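Local coordinates for protein lysyl-trna-dependent l-ysyl-phosphatidylgycerol synthase (Bacillus licheniformis, PDB 4V36) that transfers lysine from lysyl-tRNA to phosphatidylglycerol, making lysyl-phosphatidylglycerol, a membrane lipid modification linked to bacterial resistance, at residues Gly27-Ala30 and Leu31-Leu34; Arg296-Lys299 and Glu300-Lys303; Asn316-Leu319 and Pro320-Ile324. All coordinates share one frame; numbering follows the deposited sequence.

Interaction 1: Gly27-Ala30 and Leu31-Leu34; sequences GGNA and LSHL
Asn-29 and the residues Leu-31 and Ser-32 form a local turn, held by two hydrogen bonds, in the loop between helix 16-25 and strand 41-44. The first bond makes an Asx turn. OD1 of Asn-29 accepts from the backbone N of Leu-31, with 2.8 Å between OD1 and that N, and the bond is fairly straight at 164°. The donor does not lie flat with the amide but is tilted 33° from the carbonyl plane. The first torsion of Asn-29 explains the fold-back. CG stands between the backbone N and the carbonyl carbon (chi1 59°), which turns the amide towards the residues that follow.

The second bond runs the other way along the chain. The backbone N of Asn-29 donates to OG of Ser-32 at 2.6 Å and is almost linear. Side chain and main chain of Asn-29 thus each grip a different residue. ND2 of Asn-29 lies 3.1 Å from Ser-32 OG, but the angle is too poor for a bond. CA of Gly-28 comes within 3.4 Å of the same hydroxyl. CB of Leu-31 lies alongside, 3.7 Å from Asn-29 OD1. A weak backbone bond from Leu-34 N to Leu-31 O spans the start of a short 3-10 segment that includes His-33 and Leu-34.

Ser-32 OG also bonds to Ser-68 OG on strand 60-69, and Ser-32 O accepts from Gln-53 on strand 50-57. Leu-31 and Leu-34 both rest on Leu-64, so the loop leaving helix 16-25 lies against two neighbouring strands of the sheet.

Interaction 2: Arg296-Lys299 and Glu300-Lys303; sequences RSFK and EKYK
The amino group of Lys-301 lies over the Phe-298 ring and bonds to the carbonyl of the same residue. This is the tight part of the contact. NZ stands 3.7 Å from the centroid of the Phe-298 ring, 28° off the normal, as a cation-pi contact. It is offset toward the rim, nearest CD1. The hydrogen bond from NZ to Phe-298 O is short at 2.6 Å. It arrives in the carbonyl plane, on a lone pair. The lysine chain folds back to get there. CG sits between the backbone N and the carbonyl carbon (chi1 69°), the next two torsions are extended, and a bend at the last one turns NZ inwards. CG of Lys-301 passes 3.3 Å from the same Phe-298 O on the way.

Tyr-302 packs beside this group. Its ring meets Lys-299 O at the edge, in plane, and CD2 of Tyr-302 lies 3.5 Å from Phe-298 O. The backbone is the C-terminal end of helix 296-300 running into a type I beta turn, Glu-300 to Lys-303, ahead of strand 305-313 in this acetyltransferase-clan fold. Glu-300 N bonds to Arg-296 O at 2.9 Å, while the bond from Lys-301 N to Ser-297 O is weak. Tyr-302 N bonds to Lys-299 O from well above the carbonyl plane. Asp-238 on helix 236-251 ties the inner side together: its OD1 forms a salt bridge with Lys-301 NZ and a hydrogen bond with Tyr-302 OH. Arg-296 instead turns to a salt bridge with Glu-117.

The outer side is looser. Ser-297 and Lys-303 are exposed, and their CB atoms start away from the contact. The Glu-300 side chain, bent at chi2, carries its carboxylate away from residues 296-299, with OE2 6.3 Å from Arg-296 NH2.

Interaction 3: Asn316-Leu319 and Pro320-Ile324; sequences NRSL and PVTMI
Leu-319 and Ser-318 meet Pro-320, Thr-322 and Met-323 in the first turn of helix 319-330. The Leu-319 side chain can be followed outwards. CB presses on the proline that comes next, 3.4 Å from Pro-320 CD, which is tighter than usual for two carbons. CG is looser, 3.9 Å from Pro-320 N. It lies opposite the backbone N (chi1 -177°), beside the carbonyl carbon. At the tip, CD1 makes a loose apolar approach to Met-323 CG at 4.5 Å, one helical turn on. CD2 meets nothing in residues 320-324. Beyond the two segments the leucine side chain rests on Leu-278, Leu-311, Tyr-313 and Phe-113, so its end belongs to the packing between this helix, helix 276-285 and the sheet.

The polar side of the turn centres on Ser-318 O, which takes two bonds from one residue. Thr-322 N donates at 3.0 Å to Ser-318 O, 17° from the carbonyl plane. The hydroxyl OG1 of Thr-322 donates to the same O at 2.8 Å, but from above that plane, 43° out of it. The hydroxyl thus adds a second bond to a carbonyl that the backbone N already serves. Met-323 N follows with a bond to Leu-319 O, and CG of Met-323 packs on that O.

Ser-318 takes the N-cap place, but its hydroxyl does not cap the helix; OG bonds back to Lys-315 O. Pro-320, which has no N-H to offer, sits where the first turn of a helix needs no backbone donor. The arrangement is that of an alpha-helix N terminus with a proline in its first turn, here starting the helix that follows strand 305-313.

From the N terminus, interaction 1 comes first and closes a tight turn in the loop after helix 16-25, ahead of strand 41-44. Interaction 2 follows much later, at the end of helix 296-300. Strand 305-313 leads from there to interaction 3, which opens helix 319-330. The three are in series; none nests in or crosses another. Their centres lie 24 to 29 Å apart, and none touches another. Interaction 1 sets its loop against strands 50-57 and 60-69. Interaction 2 joins helix 296-300 to helix 236-251 and strands 111-122 and 255-261. Interaction 3 sets the last helix against helix 276-285 and strands 111-122 and 305-313.

Interaction 1: Gly27-Ala30 and Leu31-Leu34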
loop_
_atom_site.group_PDB
_atom_site.type_symbol
_atom_site.label_atom_id
_atom_site.label_comp_id
_atom_site.label_asym_id
_atom_site.label_seq_id
_atom_site.Cartn_x
_atom_site.Cartn_y
_atom_site.Cartn_z
ATOM N N GLY A 27 6.596 15.118 -7.246
ATOM C CA GLY A 27 6.475 14.384 -5.999
ATOM C C GLY A 27 5.246 13.496 -5.980
ATOM O O GLY A 27 4.367 13.618 -6.832
ATOM N N GLY A 28 5.185 12.597 -5.003
ATOM C CA GLY A 28 4.056 11.695 -4.867
ATOM C C GLY A 28 3.743 11.390 -3.416
ATOM O O GLY A 28 4.280 12.027 -2.510
ATOM N N ASN A 29 2.867 10.414 -3.195
ATOM C CA ASN A 29 2.522 9.994 -1.843
ATOM C C ASN A 29 2.771 8.503 -1.634
ATOM O O ASN A 29 3.627 7.910 -2.290
ATOM C CB ASN A 29 1.062 10.336 -1.529
ATOM C CG ASN A 29 0.088 9.680 -2.489
ATOM O OD1 ASN A 29 -0.301 8.527 -2.306
ATOM N ND2 ASN A 29 -0.315 10.418 -3.516
ATOM N N ALA A 30 2.017 7.902 -0.721
ATOM C CA ALA A 30 2.232 6.509 -0.347
ATOM C C ALA A 30 1.697 5.528 -1.387
ATOM O O ALA A 30 2.217 4.423 -1.533
ATOM C CB ALA A 30 1.600 6.230 1.009
ATOM N N LEU A 31 0.661 5.936 -2.110
ATOM C CA LEU A 31 -0.010 5.044 -3.048
ATOM C C LEU A 31 0.297 5.398 -4.500
ATOM O O LEU A 31 -0.297 4.838 -5.422
ATOM C CB LEU A 31 -1.520 5.077 -2.810
ATOM C CG LEU A 31 -1.973 4.796 -1.376
ATOM C CD1 LEU A 31 -3.448 5.124 -1.202
ATOM C CD2 LEU A 31 -1.699 3.347 -0.998
ATOM N N SER A 32 1.228 6.325 -4.697
ATOM C CA SER A 32 1.560 6.813 -6.033
ATOM C C SER A 32 2.202 5.739 -6.908
ATOM O O SER A 32 1.930 5.661 -8.107
ATOM C CB SER A 32 2.493 8.023 -5.939
ATOM O OG SER A 32 1.886 9.082 -5.221
ATOM N N HIS A 33 3.051 4.915 -6.303
ATOM C CA HIS A 33 3.791 3.898 -7.044
ATOM C C HIS A 33 2.869 2.827 -7.620
ATOM O O HIS A 33 3.220 2.150 -8.585
ATOM C CB HIS A 33 4.850 3.253 -6.148
ATOM C CG HIS A 33 5.831 2.400 -6.893
ATOM N ND1 HIS A 33 5.821 1.023 -6.834
ATOM C CD2 HIS A 33 6.852 2.733 -7.719
ATOM C CE1 HIS A 33 6.794 0.545 -7.587
ATOM N NE2 HIS A 33 7.435 1.560 -8.136
ATOM N N LEU A 34 1.686 2.681 -7.031
ATOM C CA LEU A 34 0.726 1.677 -7.480
ATOM C C LEU A 34 0.159 1.992 -8.863
ATOM O O LEU A 34 -0.524 1.164 -9.466
ATOM C CB LEU A 34 -0.413 1.543 -6.469
ATOM C CG LEU A 34 -0.017 0.903 -5.138
ATOM C CD1 LEU A 34 -1.202 0.849 -4.192
ATOM C CD2 LEU A 34 0.555 -0.485 -5.371
#

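Interaction 2: Arg296-Lys299 and Glu300-Lys303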
loop_
_atom_site.group_PDB
_atom_site.type_symbol
_atom_site.label_atom_id
_atom_site.label_comp_id
_atom_site.label_asym_id
_atom_site.label_seq_id
_atom_site.Cartn_x
_atom_site.Cartn_y
_atom_site.Cartn_z
ATOM N N ARG A 296 -3.387 -6.470 14.010
ATOM C CA ARG A 296 -2.796 -5.209 14.441
ATOM C C ARG A 296 -1.623 -5.459 15.383
ATOM O O ARG A 296 -0.643 -4.715 15.381
ATOM C CB ARG A 296 -3.853 -4.336 15.122
ATOM C CG ARG A 296 -3.337 -3.021 15.685
ATOM C CD ARG A 296 -4.452 -2.273 16.406
ATOM N NE ARG A 296 -3.983 -1.039 17.031
ATOM C CZ ARG A 296 -4.028 0.155 16.451
ATOM N NH1 ARG A 296 -4.523 0.282 15.227
ATOM N NH2 ARG A 296 -3.579 1.224 17.095
ATOM N N SER A 297 -1.729 -6.522 16.175
ATOM C CA SER A 297 -0.705 -6.875 17.152
ATOM C C SER A 297 0.627 -7.225 16.496
ATOM O O SER A 297 1.686 -7.034 17.093
ATOM C CB SER A 297 -1.178 -8.047 18.015
ATOM O OG SER A 297 -1.400 -9.202 17.226
ATOM N N PHE A 298 0.569 -7.741 15.272
ATOM C CA PHE A 298 1.776 -8.093 14.535
ATOM C C PHE A 298 2.640 -6.863 14.287
ATOM O O PHE A 298 3.860 -6.907 14.437
ATOM C CB PHE A 298 1.423 -8.764 13.205
ATOM C CG PHE A 298 2.619 -9.101 12.357
ATOM C CD1 PHE A 298 3.322 -10.275 12.565
ATOM C CD2 PHE A 298 3.040 -8.245 11.352
ATOM C CE1 PHE A 298 4.422 -10.588 11.788
ATOM C CE2 PHE A 298 4.138 -8.552 10.573
ATOM C CZ PHE A 298 4.830 -9.725 10.792
ATOM N N LYS A 299 1.998 -5.765 13.904
ATOM C CA LYS A 299 2.704 -4.521 13.629
ATOM C C LYS A 299 2.960 -3.730 14.909
ATOM O O LYS A 299 3.937 -2.987 15.006
ATOM C CB LYS A 299 1.912 -3.665 12.640
ATOM C CG LYS A 299 1.566 -4.370 11.340
ATOM C CD LYS A 299 0.867 -3.426 10.375
ATOM C CE LYS A 299 0.479 -4.132 9.089
ATOM N NZ LYS A 299 1.654 -4.759 8.431
ATOM N N GLU A 300 2.077 -3.902 15.886
ATOM C CA GLU A 300 2.125 -3.122 17.118
ATOM C C GLU A 300 3.368 -3.434 17.949
ATOM O O GLU A 300 3.876 -2.570 18.664
ATOM C CB GLU A 300 0.861 -3.367 17.947
ATOM C CG GLU A 300 0.407 -2.174 18.778
ATOM C CD GLU A 300 1.237 -1.973 20.030
ATOM O OE1 GLU A 300 1.773 -2.971 20.558
ATOM O OE2 GLU A 300 1.358 -0.816 20.486
ATOM N N LYS A 301 3.865 -4.662 17.843
ATOM C CA LYS A 301 5.013 -5.088 18.641
ATOM C C LYS A 301 6.312 -4.429 18.177
ATOM O O LYS A 301 7.354 -4.575 18.816
ATOM C CB LYS A 301 5.157 -6.611 18.608
ATOM C CG LYS A 301 5.570 -7.180 17.263
ATOM C CD LYS A 301 5.722 -8.692 17.342
ATOM C CE LYS A 301 6.226 -9.273 16.032
ATOM N NZ LYS A 301 5.280 -9.027 14.909
ATOM N N TYR A 302 6.245 -3.707 17.064
ATOM C CA TYR A 302 7.383 -2.932 16.587
ATOM C C TYR A 302 7.303 -1.501 17.110
ATOM O O TYR A 302 8.105 -0.647 16.732
ATOM C CB TYR A 302 7.444 -2.942 15.058
ATOM C CG TYR A 302 7.807 -4.288 14.473
ATOM C CD1 TYR A 302 9.133 -4.686 14.373
ATOM C CD2 TYR A 302 6.825 -5.160 14.021
ATOM C CE1 TYR A 302 9.471 -5.917 13.840
ATOM C CE2 TYR A 302 7.154 -6.391 13.486
ATOM C CZ TYR A 302 8.478 -6.765 13.399
ATOM O OH TYR A 302 8.814 -7.991 12.868
ATOM N N LYS A 303 6.330 -1.262 17.987
ATOM C CA LYS A 303 6.081 0.056 18.577
ATOM C C LYS A 303 6.052 1.183 17.544
ATOM O O LYS A 303 6.876 2.095 17.597
ATOM C CB LYS A 303 7.134 0.368 19.646
ATOM C CG LYS A 303 6.787 -0.139 21.041
ATOM C CD LYS A 303 6.812 -1.658 21.119
ATOM C CE LYS A 303 6.316 -2.151 22.469
ATOM N NZ LYS A 303 4.910 -1.731 22.727
#

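Interaction 3: Asn316-Leu319 and Pro320-Ile324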
loop_
_atom_site.group_PDB
_atom_site.type_symbol
_atom_site.label_atom_id
_atom_site.label_comp_id
_atom_site.label_asym_id
_atom_site.label_seq_id
_atom_site.Cartn_x
_atom_site.Cartn_y
_atom_site.Cartn_z
ATOM N N ASN A 316 -24.088 8.568 4.067
ATOM C CA ASN A 316 -23.769 7.662 5.167
ATOM C C ASN A 316 -24.542 6.351 5.089
ATOM O O ASN A 316 -24.076 5.311 5.558
ATOM C CB ASN A 316 -24.040 8.344 6.510
ATOM C CG ASN A 316 -23.571 7.518 7.690
ATOM O OD1 ASN A 316 -22.420 7.622 8.117
ATOM N ND2 ASN A 316 -24.461 6.690 8.227
ATOM N N ARG A 317 -25.727 6.405 4.491
ATOM C CA ARG A 317 -26.579 5.230 4.373
ATOM C C ARG A 317 -26.057 4.289 3.288
ATOM O O ARG A 317 -26.419 3.113 3.244
ATOM C CB ARG A 317 -28.019 5.647 4.070
ATOM C CG ARG A 317 -29.065 4.616 4.452
ATOM C CD ARG A 317 -30.468 5.157 4.229
ATOM N NE ARG A 317 -30.666 6.447 4.883
ATOM C CZ ARG A 317 -31.131 6.596 6.120
ATOM N NH1 ARG A 317 -31.448 5.533 6.845
ATOM N NH2 ARG A 317 -31.275 7.811 6.632
ATOM N N SER A 318 -25.196 4.813 2.422
ATOM C CA SER A 318 -24.643 4.035 1.321
ATOM C C SER A 318 -23.220 3.569 1.621
ATOM O O SER A 318 -22.531 3.044 0.747
ATOM C CB SER A 318 -24.660 4.853 0.030
ATOM O OG SER A 318 -23.762 5.946 0.112
ATOM N N LEU A 319 -22.789 3.766 2.862
ATOM C CA LEU A 319 -21.443 3.384 3.284
ATOM C C LEU A 319 -21.173 1.869 3.240
ATOM O O LEU A 319 -20.091 1.460 2.815
ATOM C CB LEU A 319 -21.165 3.925 4.691
ATOM C CG LEU A 319 -19.773 3.685 5.275
ATOM C CD1 LEU A 319 -18.707 4.261 4.362
ATOM C CD2 LEU A 319 -19.674 4.289 6.671
ATOM N N PRO A 320 -22.134 1.029 3.680
ATOM C CA PRO A 320 -21.870 -0.412 3.560
ATOM C C PRO A 320 -21.676 -0.878 2.117
ATOM O O PRO A 320 -20.811 -1.715 1.855
ATOM C CB PRO A 320 -23.125 -1.049 4.163
ATOM C CG PRO A 320 -23.643 -0.032 5.106
ATOM C CD PRO A 320 -23.367 1.286 4.451
ATOM N N VAL A 321 -22.473 -0.344 1.197
ATOM C CA VAL A 321 -22.344 -0.688 -0.214
ATOM C C VAL A 321 -21.002 -0.212 -0.761
ATOM O O VAL A 321 -20.323 -0.937 -1.487
ATOM C CB VAL A 321 -23.481 -0.078 -1.055
ATOM C CG1 VAL A 321 -23.304 -0.431 -2.526
ATOM C CG2 VAL A 321 -24.833 -0.553 -0.544
ATOM N N THR A 322 -20.630 1.011 -0.394
ATOM C CA THR A 322 -19.374 1.616 -0.826
ATOM C C THR A 322 -18.171 0.741 -0.484
ATOM O O THR A 322 -17.277 0.547 -1.310
ATOM C CB THR A 322 -19.185 3.007 -0.189
ATOM O OG1 THR A 322 -20.264 3.863 -0.585
ATOM C CG2 THR A 322 -17.864 3.625 -0.625
ATOM N N MET A 323 -18.160 0.209 0.734
ATOM C CA MET A 323 -17.077 -0.658 1.185
ATOM C C MET A 323 -17.008 -1.946 0.370
ATOM O O MET A 323 -15.923 -2.439 0.067
ATOM C CB MET A 323 -17.243 -0.989 2.668
ATOM C CG MET A 323 -16.984 0.178 3.602
ATOM S SD MET A 323 -15.262 0.707 3.565
ATOM C CE MET A 323 -14.430 -0.798 4.070
ATOM N N ILE A 324 -18.171 -2.484 0.016
ATOM C CA ILE A 324 -18.244 -3.702 -0.786
ATOM C C ILE A 324 -17.691 -3.475 -2.191
ATOM O O ILE A 324 -16.930 -4.295 -2.708
ATOM C CB ILE A 324 -19.693 -4.224 -0.879
ATOM C CG1 ILE A 324 -20.134 -4.798 0.467
ATOM C CG2 ILE A 324 -19.815 -5.291 -1.954
ATOM C CD1 ILE A 324 -19.315 -5.993 0.911
#